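Local structure of pullulanase (Klebsiella oxytoca, 2YOC) at residues 869-874 / 887-892; 845-850 / 931-936; 897-902 / 918-923; 414-419 / 862-867. The protein hydrolyses the alpha-1,6-glucosidic linkages of pullulan and related branched glucans, and is a substrate of a type 2 secretion system. All blocks are in the same frame, centred on the assembly; numbering follows the deposited sequence.

Interaction 1 of 4, residues 869-874 / 887-892; sequences LLRSKS and NRVDYS
With CG turned anti to its backbone N (chi1 -167°) and the chain extended as far as NE, R871 sends its guanidinium straight across to V889 and N887. The setting is a pair of loops that flank helix 883-886, after the last strand, 860-864, of the (beta/alpha)8 barrel: two irregular segments run in roughly opposite directions, and long side chains rather than a strand pairing join them. V889 CG2 sits over the centre of the guanidinium plane, 3.4 Å from R871 CZ, while K873 CE lies on the opposite face, nearer the rim. The flat cation is thus held between a methyl group and a methylene. Its polar end is shared out: R871 NH2 makes a weak bond of 3.0 Å to the carbonyl N887 O, bent to 124° at the hydrogen, and also a salt bridge to D421, while NH1 bonds to the backbone O of Q865. A buried positive charge is therefore met by a carboxylate and by carbonyl oxygens, which would be expected to favour the charged form. K873, extended beyond CG, lies across N887 so that its CE is 3.6 Å from N887 OD1; K873 NZ and N887 OD1 both bond to S879 of the intervening chain, which links the two segments indirectly. S872 faces away from the contact and closes an ST turn, its OG accepting from S874 N. At the other end the packing turns apolar, as L869 and Y891 cross at about a right angle and L869 CD1 comes to 3.8 Å from Y891 CE1.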
loop_
_atom_site.group_PDB
_atom_site.type_symbol
_atom_site.label_atom_id
_atom_site.label_comp_id
_atom_site.label_asym_id
_atom_site.label_seq_id
_atom_site.Cartn_x
_atom_site.Cartn_y
_atom_site.Cartn_z
ATOM N N LEU B 869 23.978 -15.965 30.914
ATOM C CA LEU B 869 24.493 -17.301 31.201
ATOM C C LEU B 869 23.781 -18.312 30.312
ATOM O O LEU B 869 23.516 -19.439 30.732
ATOM C CB LEU B 869 24.325 -17.658 32.691
ATOM C CG LEU B 869 24.899 -16.659 33.728
ATOM C CD1 LEU B 869 24.568 -17.081 35.143
ATOM C CD2 LEU B 869 26.393 -16.435 33.553
ATOM N N LEU B 870 23.440 -17.901 29.077
ATOM C CA LEU B 870 22.795 -18.728 28.047
ATOM C C LEU B 870 21.642 -19.582 28.583
ATOM O O LEU B 870 21.402 -20.683 28.078
ATOM C CB LEU B 870 23.869 -19.614 27.366
ATOM C CG LEU B 870 25.103 -18.886 26.839
ATOM C CD1 LEU B 870 26.230 -19.829 26.608
ATOM C CD2 LEU B 870 24.792 -18.138 25.567
ATOM N N ARG B 871 20.935 -19.073 29.613
ATOM C CA ARG B 871 19.859 -19.780 30.310
ATOM C C ARG B 871 18.984 -20.596 29.413
ATOM O O ARG B 871 18.532 -20.122 28.363
ATOM C CB ARG B 871 19.007 -18.857 31.202
ATOM C CG ARG B 871 18.097 -19.599 32.180
ATOM C CD ARG B 871 17.155 -18.649 32.878
ATOM N NE ARG B 871 16.300 -19.322 33.856
ATOM C CZ ARG B 871 15.544 -18.683 34.740
ATOM N NH1 ARG B 871 15.550 -17.355 34.793
ATOM N NH2 ARG B 871 14.816 -19.364 35.611
ATOM N N SER B 872 18.776 -21.841 29.859
ATOM C CA SER B 872 17.924 -22.844 29.264
ATOM C C SER B 872 16.941 -23.399 30.311
ATOM O O SER B 872 17.210 -23.381 31.511
ATOM C CB SER B 872 18.770 -23.960 28.670
ATOM O OG SER B 872 17.959 -25.004 28.154
ATOM N N LYS B 873 15.785 -23.859 29.833
ATOM C CA LYS B 873 14.702 -24.472 30.605
ATOM C C LYS B 873 14.421 -25.855 29.965
ATOM O O LYS B 873 13.380 -26.463 30.203
ATOM C CB LYS B 873 13.449 -23.553 30.578
ATOM C CG LYS B 873 13.614 -22.333 31.467
ATOM C CD LYS B 873 12.406 -21.413 31.479
ATOM C CE LYS B 873 12.668 -20.171 32.313
ATOM N NZ LYS B 873 11.473 -19.295 32.397
ATOM N N SER B 874 15.396 -26.349 29.179
ATOM C CA SER B 874 15.338 -27.581 28.398
ATOM C C SER B 874 14.006 -27.732 27.645
ATOM O O SER B 874 13.306 -28.751 27.703
ATOM C CB SER B 874 15.889 -28.815 29.131
ATOM O OG SER B 874 14.959 -29.568 29.891
ATOM N N ASN B 887 13.768 -24.442 36.018
ATOM C CA ASN B 887 14.050 -23.019 36.183
ATOM C C ASN B 887 15.398 -22.745 36.846
ATOM O O ASN B 887 15.622 -21.670 37.398
ATOM C CB ASN B 887 12.918 -22.396 36.977
ATOM C CG ASN B 887 11.671 -22.224 36.186
ATOM O OD1 ASN B 887 11.467 -21.198 35.520
ATOM N ND2 ASN B 887 10.771 -23.170 36.327
ATOM N N ARG B 888 16.299 -23.702 36.765
ATOM C CA ARG B 888 17.618 -23.640 37.368
ATOM C C ARG B 888 18.540 -22.667 36.664
ATOM O O ARG B 888 18.656 -22.692 35.430
ATOM C CB ARG B 888 18.233 -25.048 37.388
ATOM C CG ARG B 888 19.645 -25.118 37.903
ATOM C CD ARG B 888 20.150 -26.529 37.885
ATOM N NE ARG B 888 21.560 -26.567 38.254
ATOM C CZ ARG B 888 22.561 -26.647 37.384
ATOM N NH1 ARG B 888 22.310 -26.732 36.077
ATOM N NH2 ARG B 888 23.819 -26.654 37.810
ATOM N N VAL B 889 19.188 -21.800 37.469
ATOM C CA VAL B 889 20.209 -20.848 37.020
ATOM C C VAL B 889 21.506 -21.163 37.789
ATOM O O VAL B 889 21.617 -20.823 38.971
ATOM C CB VAL B 889 19.793 -19.360 37.135
ATOM C CG1 VAL B 889 20.878 -18.447 36.567
ATOM C CG2 VAL B 889 18.487 -19.114 36.411
ATOM N N ASP B 890 22.463 -21.834 37.132
ATOM C CA ASP B 890 23.720 -22.203 37.779
ATOM C C ASP B 890 24.702 -21.028 37.973
ATOM O O ASP B 890 25.460 -20.710 37.054
ATOM C CB ASP B 890 24.389 -23.366 37.039
ATOM C CG ASP B 890 25.663 -23.849 37.693
ATOM O OD1 ASP B 890 25.927 -23.452 38.857
ATOM O OD2 ASP B 890 26.393 -24.625 37.050
ATOM N N TYR B 891 24.742 -20.426 39.177
ATOM C CA TYR B 891 25.664 -19.315 39.409
ATOM C C TYR B 891 27.134 -19.733 39.614
ATOM O O TYR B 891 28.016 -18.872 39.707
ATOM C CB TYR B 891 25.128 -18.280 40.432
ATOM C CG TYR B 891 24.042 -17.383 39.861
ATOM C CD1 TYR B 891 24.357 -16.325 39.006
ATOM C CD2 TYR B 891 22.701 -17.594 40.170
ATOM C CE1 TYR B 891 23.361 -15.531 38.438
ATOM C CE2 TYR B 891 21.694 -16.796 39.623
ATOM C CZ TYR B 891 22.026 -15.770 38.747
ATOM O OH TYR B 891 21.039 -14.981 38.192
ATOM N N SER B 892 27.401 -21.065 39.609
ATOM C CA SER B 892 28.754 -21.634 39.706
ATOM C C SER B 892 29.332 -21.874 38.287
ATOM O O SER B 892 30.445 -22.382 38.145
ATOM C CB SER B 892 28.744 -22.922 40.524
ATOM O OG SER B 892 28.563 -24.079 39.717
#

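Interaction 2 of 4, residues 845-850 / 931-936; sequences RMQAVS and KQMTAF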
loop_
_atom_site.group_PDB
_atom_site.type_symbol
_atom_site.label_atom_id
_atom_site.label_comp_id
_atom_site.label_asym_id
_atom_site.label_seq_id
_atom_site.Cartn_x
_atom_site.Cartn_y
_atom_site.Cartn_z
ATOM N N ARG B 845 27.324 -16.186 20.072
ATOM C CA ARG B 845 27.267 -14.877 19.430
ATOM C C ARG B 845 25.814 -14.571 18.952
ATOM O O ARG B 845 25.368 -13.446 19.126
ATOM C CB ARG B 845 28.311 -14.762 18.302
ATOM C CG ARG B 845 29.725 -14.503 18.820
ATOM C CD ARG B 845 30.709 -14.251 17.688
ATOM N NE ARG B 845 31.996 -13.743 18.168
ATOM C CZ ARG B 845 32.374 -12.466 18.115
ATOM N NH1 ARG B 845 31.571 -11.550 17.590
ATOM N NH2 ARG B 845 33.561 -12.098 18.585
HETATM N N MSE B 846 25.053 -15.585 18.467
HETATM C CA MSE B 846 23.645 -15.417 18.075
HETATM C C MSE B 846 22.809 -14.862 19.245
HETATM O O MSE B 846 21.995 -13.959 19.039
HETATM C CB MSE B 846 23.039 -16.732 17.580
HETATM C CG MSE B 846 23.217 -16.973 16.103
HETATM SE SE MSE B 846 22.637 -18.784 15.688
HETATM C CE MSE B 846 22.324 -18.643 13.781
ATOM N N GLN B 847 23.050 -15.369 20.469
ATOM C CA GLN B 847 22.390 -14.899 21.685
ATOM C C GLN B 847 22.734 -13.402 21.911
ATOM O O GLN B 847 21.837 -12.578 22.090
ATOM C CB GLN B 847 22.813 -15.772 22.899
ATOM C CG GLN B 847 22.142 -15.415 24.233
ATOM C CD GLN B 847 21.159 -16.457 24.717
ATOM O OE1 GLN B 847 20.739 -17.332 23.964
ATOM N NE2 GLN B 847 20.761 -16.385 25.989
ATOM N N ALA B 848 24.023 -13.068 21.847
ATOM C CA ALA B 848 24.538 -11.725 22.038
ATOM C C ALA B 848 23.996 -10.742 21.013
ATOM O O ALA B 848 23.620 -9.627 21.380
ATOM C CB ALA B 848 26.049 -11.755 21.983
ATOM N N VAL B 849 23.954 -11.162 19.736
ATOM C CA VAL B 849 23.459 -10.400 18.598
ATOM C C VAL B 849 21.990 -10.073 18.860
ATOM O O VAL B 849 21.580 -8.908 18.728
ATOM C CB VAL B 849 23.680 -11.205 17.288
ATOM C CG1 VAL B 849 22.741 -10.762 16.173
ATOM C CG2 VAL B 849 25.131 -11.105 16.830
ATOM N N SER B 850 21.206 -11.103 19.275
ATOM C CA SER B 850 19.795 -10.961 19.614
ATOM C C SER B 850 19.630 -9.895 20.699
ATOM O O SER B 850 18.847 -8.959 20.529
ATOM C CB SER B 850 19.235 -12.293 20.095
ATOM O OG SER B 850 19.425 -13.295 19.109
ATOM N N LYS B 931 31.126 -17.890 30.534
ATOM C CA LYS B 931 32.038 -16.778 30.767
ATOM C C LYS B 931 32.147 -15.859 29.521
ATOM O O LYS B 931 32.165 -14.636 29.661
ATOM C CB LYS B 931 33.407 -17.283 31.246
ATOM C CG LYS B 931 33.482 -17.506 32.759
ATOM C CD LYS B 931 34.874 -17.986 33.214
ATOM C CE LYS B 931 34.933 -18.304 34.696
ATOM N NZ LYS B 931 36.331 -18.470 35.194
ATOM N N GLN B 932 32.169 -16.457 28.317
ATOM C CA GLN B 932 32.200 -15.758 27.023
ATOM C C GLN B 932 30.912 -14.880 26.900
ATOM O O GLN B 932 31.011 -13.679 26.618
ATOM C CB GLN B 932 32.277 -16.804 25.881
ATOM C CG GLN B 932 32.509 -16.269 24.475
ATOM C CD GLN B 932 32.614 -17.389 23.453
ATOM O OE1 GLN B 932 31.794 -17.511 22.525
ATOM N NE2 GLN B 932 33.640 -18.235 23.575
HETATM N N MSE B 933 29.720 -15.482 27.161
HETATM C CA MSE B 933 28.444 -14.769 27.117
HETATM C C MSE B 933 28.366 -13.649 28.164
HETATM O O MSE B 933 27.897 -12.563 27.823
HETATM C CB MSE B 933 27.249 -15.738 27.228
HETATM C CG MSE B 933 25.896 -15.089 26.961
HETATM SE SE MSE B 933 25.758 -14.328 25.178
HETATM C CE MSE B 933 25.255 -12.505 25.685
ATOM N N THR B 934 28.822 -13.890 29.419
ATOM C CA THR B 934 28.794 -12.853 30.468
ATOM C C THR B 934 29.619 -11.651 30.000
ATOM O O THR B 934 29.134 -10.524 30.067
ATOM C CB THR B 934 29.261 -13.388 31.835
ATOM O OG1 THR B 934 28.675 -14.664 32.074
ATOM C CG2 THR B 934 28.885 -12.486 32.967
ATOM N N ALA B 935 30.818 -11.910 29.441
ATOM C CA ALA B 935 31.726 -10.902 28.893
ATOM C C ALA B 935 31.051 -10.080 27.797
ATOM O O ALA B 935 31.151 -8.848 27.812
ATOM C CB ALA B 935 32.975 -11.568 28.348
ATOM N N PHE B 936 30.319 -10.752 26.889
ATOM C CA PHE B 936 29.569 -10.097 25.821
ATOM C C PHE B 936 28.442 -9.250 26.395
ATOM O O PHE B 936 28.190 -8.156 25.894
ATOM C CB PHE B 936 28.960 -11.131 24.859
ATOM C CG PHE B 936 29.886 -11.830 23.888
ATOM C CD1 PHE B 936 31.130 -11.287 23.567
ATOM C CD2 PHE B 936 29.486 -12.992 23.240
ATOM C CE1 PHE B 936 31.956 -11.904 22.619
ATOM C CE2 PHE B 936 30.326 -13.623 22.312
ATOM C CZ PHE B 936 31.555 -13.074 22.007
#
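R845 meets F936 first, where helix 840-855 packs beside helix 927-945. The axes of the two short helical segments run nearly parallel, 10.0 Å apart at a crossing angle of -21°, as expected of neighbouring helices on the outside of a (beta/alpha)8 barrel; helix 840-855 lies between its last two strands and helix 927-945 is probably its final helix. R845 CG does the closest touching, 3.7 Å from F936 CE2. Farther out, F936 CZ sits over one face of the guanidinium, toward its rim, with the two planes 66° apart, so this is not a flat stack. The charged end goes on to backbone oxygens, R845 NH1 bonding to W1049 O and L1032 O. Two residues on, Q847 crosses selenomethionine M933 at about a right angle, with Q847 CG 3.9 Å from M933 SE; its amide nitrogen NE2 turns to S867 O, to which it donates a hydrogen bond. A848 then faces both large partners. M933, bent at chi2 (60°), curls its methyl onto the small residue, M933 CE reaching 3.8 Å from A848 CA, and F936 CD2 lies 3.9 Å from A848 CB. Across the interface the grip is mainly by van der Waals contact, while the polar ends of R845 and Q847 are satisfied by backbone carbonyls beyond it, so that each side chain combines an apolar shaft with a polar tie to a third part of the fold.

Interaction 3 of 4, residues 897-902 / 918-923; sequences NYNVGM and VKEMVA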
loop_
_atom_site.group_PDB
_atom_site.type_symbol
_atom_site.label_atom_id
_atom_site.label_comp_id
_atom_site.label_asym_id
_atom_site.label_seq_id
_atom_site.Cartn_x
_atom_site.Cartn_y
_atom_site.Cartn_z
ATOM N N ASN B 897 21.806 -25.384 32.058
ATOM C CA ASN B 897 20.642 -26.217 32.381
ATOM C C ASN B 897 19.933 -26.753 31.116
ATOM O O ASN B 897 18.738 -27.079 31.133
ATOM C CB ASN B 897 19.688 -25.483 33.356
ATOM C CG ASN B 897 18.744 -26.368 34.114
ATOM O OD1 ASN B 897 19.147 -27.316 34.795
ATOM N ND2 ASN B 897 17.463 -26.027 34.062
ATOM N N TYR B 898 20.691 -26.874 30.025
ATOM C CA TYR B 898 20.144 -27.387 28.772
ATOM C C TYR B 898 20.146 -28.903 28.803
ATOM O O TYR B 898 21.016 -29.483 29.449
ATOM C CB TYR B 898 20.948 -26.840 27.585
ATOM C CG TYR B 898 20.479 -27.272 26.210
ATOM C CD1 TYR B 898 19.392 -26.653 25.594
ATOM C CD2 TYR B 898 21.180 -28.228 25.483
ATOM C CE1 TYR B 898 18.988 -27.009 24.306
ATOM C CE2 TYR B 898 20.787 -28.590 24.193
ATOM C CZ TYR B 898 19.690 -27.977 23.608
ATOM O OH TYR B 898 19.299 -28.337 22.341
ATOM N N ASN B 899 19.154 -29.538 28.145
ATOM C CA ASN B 899 19.003 -31.002 28.076
ATOM C C ASN B 899 19.155 -31.657 29.469
ATOM O O ASN B 899 20.188 -32.273 29.799
ATOM C CB ASN B 899 19.952 -31.606 27.018
ATOM C CG ASN B 899 19.834 -33.081 26.827
ATOM O OD1 ASN B 899 18.744 -33.643 26.788
ATOM N ND2 ASN B 899 20.974 -33.735 26.726
ATOM N N VAL B 900 18.141 -31.409 30.309
ATOM C CA VAL B 900 18.065 -31.899 31.681
ATOM C C VAL B 900 16.800 -32.729 31.834
ATOM O O VAL B 900 16.454 -33.127 32.945
ATOM C CB VAL B 900 18.166 -30.758 32.726
ATOM C CG1 VAL B 900 19.538 -30.100 32.687
ATOM C CG2 VAL B 900 17.051 -29.717 32.555
ATOM N N GLY B 901 16.136 -32.982 30.707
ATOM C CA GLY B 901 14.908 -33.763 30.633
ATOM C C GLY B 901 13.911 -33.231 29.626
ATOM O O GLY B 901 14.044 -32.103 29.146
HETATM N N MSE B 902 12.905 -34.043 29.297
HETATM C CA MSE B 902 11.856 -33.607 28.387
HETATM C C MSE B 902 10.961 -32.645 29.170
HETATM O O MSE B 902 10.674 -32.931 30.328
HETATM C CB MSE B 902 11.025 -34.798 27.850
HETATM C CG MSE B 902 11.773 -35.717 26.882
HETATM SE SE MSE B 902 12.747 -34.839 25.415
HETATM C CE MSE B 902 11.284 -34.464 24.195
ATOM N N VAL B 918 16.368 -31.212 17.233
ATOM C CA VAL B 918 17.280 -30.111 17.521
ATOM C C VAL B 918 18.209 -30.280 18.729
ATOM O O VAL B 918 19.292 -29.690 18.754
ATOM C CB VAL B 918 16.526 -28.747 17.550
ATOM C CG1 VAL B 918 15.661 -28.554 16.296
ATOM C CG2 VAL B 918 15.696 -28.580 18.830
ATOM N N LYS B 919 17.747 -31.022 19.746
ATOM C CA LYS B 919 18.409 -31.208 21.029
ATOM C C LYS B 919 19.893 -31.520 20.922
ATOM O O LYS B 919 20.717 -30.835 21.537
ATOM C CB LYS B 919 17.659 -32.260 21.866
ATOM C CG LYS B 919 17.909 -32.176 23.367
ATOM C CD LYS B 919 16.876 -32.961 24.158
ATOM C CE LYS B 919 17.059 -34.469 24.119
ATOM N NZ LYS B 919 16.195 -35.160 25.117
ATOM N N GLU B 920 20.231 -32.531 20.112
ATOM C CA GLU B 920 21.609 -32.975 19.967
ATOM C C GLU B 920 22.411 -32.259 18.876
ATOM O O GLU B 920 23.615 -32.519 18.756
ATOM C CB GLU B 920 21.679 -34.511 19.876
ATOM C CG GLU B 920 21.545 -35.223 21.221
ATOM C CD GLU B 920 20.207 -35.116 21.934
ATOM O OE1 GLU B 920 19.163 -35.423 21.310
ATOM O OE2 GLU B 920 20.208 -34.715 23.122
HETATM N N MSE B 921 21.776 -31.312 18.131
HETATM C CA MSE B 921 22.454 -30.566 17.057
HETATM C C MSE B 921 23.760 -29.918 17.497
HETATM O O MSE B 921 24.756 -29.999 16.768
HETATM C CB MSE B 921 21.539 -29.561 16.363
HETATM C CG MSE B 921 20.418 -30.225 15.597
HETATM SE SE MSE B 921 19.692 -29.120 14.195
HETATM C CE MSE B 921 19.254 -27.501 15.313
ATOM N N VAL B 922 23.779 -29.338 18.709
ATOM C CA VAL B 922 24.996 -28.751 19.242
ATOM C C VAL B 922 25.225 -29.017 20.730
ATOM O O VAL B 922 24.268 -29.187 21.484
ATOM C CB VAL B 922 25.268 -27.297 18.762
ATOM C CG1 VAL B 922 24.998 -26.260 19.856
ATOM C CG2 VAL B 922 26.683 -27.159 18.189
ATOM N N ALA B 923 26.517 -29.083 21.124
ATOM C CA ALA B 923 27.025 -29.318 22.478
ATOM C C ALA B 923 26.425 -28.376 23.513
ATOM O O ALA B 923 26.025 -27.261 23.165
ATOM C CB ALA B 923 28.539 -29.180 22.484
#
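Y898 OH donates to the carbonyl oxygen K919 O at 3.0 Å, the one hydrogen bond settled between the two segments. The hydroxyl comes in well to the side of the carbonyl, with a C=O...O angle of 106° and a tilt of only 16° from the carbonyl plane, and K919 O in turn lies in the plane of the phenol ring, at its edge. A fully extended first torsion carries the ring across to K919. W827 packs edge-to-face with this ring and F875 also meets it, so its position is set by aromatic neighbours as well as by the bond. In the region after the last strand of the (beta/alpha)8 barrel, the loop between helices 883-886 and 905-908 here packs against the C-terminal part of helix 912-919 and the residues that follow it, where a backbone bond of 3.0 Å runs from M921 N to V918 O. Beside the tyrosine, N899 crosses K919 at about a right angle, its OD1 lying 3.3 Å from K919 CE over the methylene chain. K919 is bent at chi3 (75°), and the bend directs its amino group toward selenomethionine M902, where K919 NZ comes to 3.5 Å from M902 SE. M902 is itself folded back and also packs on Y912 and I915 of the same helix. On the more open side, E920 OE2 stands 3.8 Å from N899 ND2, with the carboxylate and amide planes steeply inclined.

Interaction 4 of 4, residues 414-419 / 862-867; sequences IHESHI and FDQQGS
F862 and I414 lie side by side on one face of a parallel strand pair, together with E416, and D863 and H415 lie on the other. These are the last and first strands of the eight-stranded (beta/alpha)8 barrel, so their pairing closes the cylinder. In F862 a chi1 of 179° points the ring away from its own backbone N and along the neighbouring strand: CD2 of F862 rests 3.8 Å from I414 CD1, and CZ of F862 meets E416. The carboxylate approaches the ring at its edge, E416 OE2 lying in the ring plane 3.5 Å from F862 CZ, with the two planes 79° apart. The extended side chain of E416 carries that oxygen on to H821, to which it is hydrogen-bonded. Among the backbone bonds, E416 N to D863 O is nearly straight at 172°, and Q865 N to E416 O extends the pairing; D863 N to I414 O is weak. On the other face the H415 ring leans over the chain at Q865, whose CA sits over the ring toward its rim in a CH-pi contact, 3.8 Å from the centroid. The OE1 of Q865 takes a weak bond from H418 N, next to the point where H418 caps helix 419-423. D863 OD2 bonds to Y937 OH instead of crossing the seam. Chemically, the seam combines main-chain bonds with buried polar groups on both faces, and the edge-on approach of the carboxylate is probably favourable, since the rim of a phenyl ring carries slight positive charge.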
loop_
_atom_site.group_PDB
_atom_site.type_symbol
_atom_site.label_atom_id
_atom_site.label_comp_id
_atom_site.label_asym_id
_atom_site.label_seq_id
_atom_site.Cartn_x
_atom_site.Cartn_y
_atom_site.Cartn_z
ATOM N N ILE B 414 16.698 -3.404 32.786
ATOM C CA ILE B 414 16.000 -4.357 33.677
ATOM C C ILE B 414 16.476 -5.792 33.563
ATOM O O ILE B 414 16.658 -6.295 32.452
ATOM C CB ILE B 414 14.445 -4.276 33.527
ATOM C CG1 ILE B 414 13.958 -2.830 33.454
ATOM C CG2 ILE B 414 13.748 -5.002 34.659
ATOM C CD1 ILE B 414 12.559 -2.695 32.869
ATOM N N HIS B 415 16.617 -6.451 34.740
ATOM C CA HIS B 415 17.001 -7.834 34.966
ATOM C C HIS B 415 15.837 -8.423 35.761
ATOM O O HIS B 415 15.694 -8.123 36.950
ATOM C CB HIS B 415 18.293 -7.886 35.807
ATOM C CG HIS B 415 19.021 -9.199 35.748
ATOM N ND1 HIS B 415 19.757 -9.565 34.628
ATOM C CD2 HIS B 415 19.129 -10.179 36.679
ATOM C CE1 HIS B 415 20.277 -10.750 34.906
ATOM N NE2 HIS B 415 19.936 -11.159 36.130
ATOM N N GLU B 416 14.972 -9.191 35.095
ATOM C CA GLU B 416 13.775 -9.794 35.688
ATOM C C GLU B 416 14.142 -11.092 36.400
ATOM O O GLU B 416 14.370 -12.137 35.766
ATOM C CB GLU B 416 12.718 -10.024 34.601
ATOM C CG GLU B 416 11.396 -10.577 35.079
ATOM C CD GLU B 416 10.587 -11.304 34.021
ATOM O OE1 GLU B 416 11.110 -12.275 33.418
ATOM O OE2 GLU B 416 9.404 -10.929 33.833
ATOM N N SER B 417 14.163 -11.024 37.725
ATOM C CA SER B 417 14.548 -12.105 38.635
ATOM C C SER B 417 13.372 -12.694 39.458
ATOM O O SER B 417 12.297 -12.079 39.538
ATOM C CB SER B 417 15.651 -11.602 39.563
ATOM O OG SER B 417 16.366 -10.532 38.958
ATOM N N HIS B 418 13.590 -13.907 40.048
ATOM C CA HIS B 418 12.657 -14.664 40.898
ATOM C C HIS B 418 13.441 -15.133 42.130
ATOM O O HIS B 418 14.585 -15.576 41.985
ATOM C CB HIS B 418 12.059 -15.853 40.121
ATOM C CG HIS B 418 11.075 -16.702 40.888
ATOM N ND1 HIS B 418 11.498 -17.683 41.769
ATOM C CD2 HIS B 418 9.719 -16.722 40.839
ATOM C CE1 HIS B 418 10.397 -18.249 42.241
ATOM N NE2 HIS B 418 9.304 -17.712 41.706
ATOM N N ILE B 419 12.829 -15.035 43.342
ATOM C CA ILE B 419 13.470 -15.361 44.632
ATOM C C ILE B 419 14.119 -16.742 44.720
ATOM O O ILE B 419 15.223 -16.859 45.251
ATOM C CB ILE B 419 12.609 -14.952 45.865
ATOM C CG1 ILE B 419 12.171 -13.451 45.823
ATOM C CG2 ILE B 419 13.248 -15.318 47.207
ATOM C CD1 ILE B 419 13.246 -12.411 45.638
ATOM N N PHE B 862 15.001 -4.503 28.631
ATOM C CA PHE B 862 14.493 -5.487 29.575
ATOM C C PHE B 862 15.033 -6.827 29.145
ATOM O O PHE B 862 15.153 -7.115 27.953
ATOM C CB PHE B 862 12.968 -5.530 29.522
ATOM C CG PHE B 862 12.265 -6.523 30.427
ATOM C CD1 PHE B 862 12.159 -7.863 30.069
ATOM C CD2 PHE B 862 11.611 -6.099 31.577
ATOM C CE1 PHE B 862 11.489 -8.766 30.887
ATOM C CE2 PHE B 862 10.948 -7.008 32.394
ATOM C CZ PHE B 862 10.889 -8.329 32.039
ATOM N N ASP B 863 15.322 -7.658 30.127
ATOM C CA ASP B 863 15.809 -8.992 29.901
ATOM C C ASP B 863 15.592 -9.902 31.102
ATOM O O ASP B 863 15.565 -9.455 32.258
ATOM C CB ASP B 863 17.290 -8.978 29.505
ATOM C CG ASP B 863 17.823 -10.331 29.069
ATOM O OD1 ASP B 863 17.021 -11.144 28.477
ATOM O OD2 ASP B 863 19.015 -10.594 29.320
ATOM N N GLN B 864 15.464 -11.210 30.803
ATOM C CA GLN B 864 15.267 -12.273 31.763
ATOM C C GLN B 864 16.570 -12.550 32.507
ATOM O O GLN B 864 17.645 -12.606 31.896
ATOM C CB GLN B 864 14.822 -13.526 31.010
ATOM C CG GLN B 864 14.483 -14.666 31.937
ATOM C CD GLN B 864 14.162 -15.926 31.206
ATOM O OE1 GLN B 864 14.677 -16.205 30.111
ATOM N NE2 GLN B 864 13.327 -16.740 31.831
ATOM N N GLN B 865 16.469 -12.775 33.818
ATOM C CA GLN B 865 17.626 -13.192 34.603
ATOM C C GLN B 865 18.117 -14.514 33.973
ATOM O O GLN B 865 17.305 -15.387 33.674
ATOM C CB GLN B 865 17.221 -13.395 36.077
ATOM C CG GLN B 865 17.987 -14.482 36.827
ATOM C CD GLN B 865 17.170 -15.158 37.899
ATOM O OE1 GLN B 865 15.931 -15.141 37.905
ATOM N NE2 GLN B 865 17.863 -15.820 38.802
ATOM N N GLY B 866 19.421 -14.599 33.732
ATOM C CA GLY B 866 20.085 -15.780 33.186
ATOM C C GLY B 866 20.493 -15.712 31.728
ATOM O O GLY B 866 21.253 -16.571 31.283
ATOM N N SER B 867 19.988 -14.718 30.953
ATOM C CA SER B 867 20.316 -14.596 29.518
ATOM C C SER B 867 21.802 -14.413 29.261
ATOM O O SER B 867 22.313 -14.914 28.251
ATOM C CB SER B 867 19.502 -13.506 28.846
ATOM O OG SER B 867 18.126 -13.784 29.016
#

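Along the chain interaction 4 closes first, its segments 443 residues apart, then interaction 1, with interaction 3 following it; interaction 2 spans both 1 and 3, and its segments alternate with those of interaction 4. Interaction 4 is the barrel seam, and the loop leaving strand 860-864 leads directly into interaction 1, their centres about 12 Å apart. Interaction 1 is the hub: it touches 2, 3 and 4, with S874 probably bonded to G901 of interaction 3. Interactions 3 and 4, centres about 22 Å apart and nearest atoms about 9 Å, do not touch. Interaction 2 joins the helix before the last strand to one that follows it, probably the last helix of the barrel.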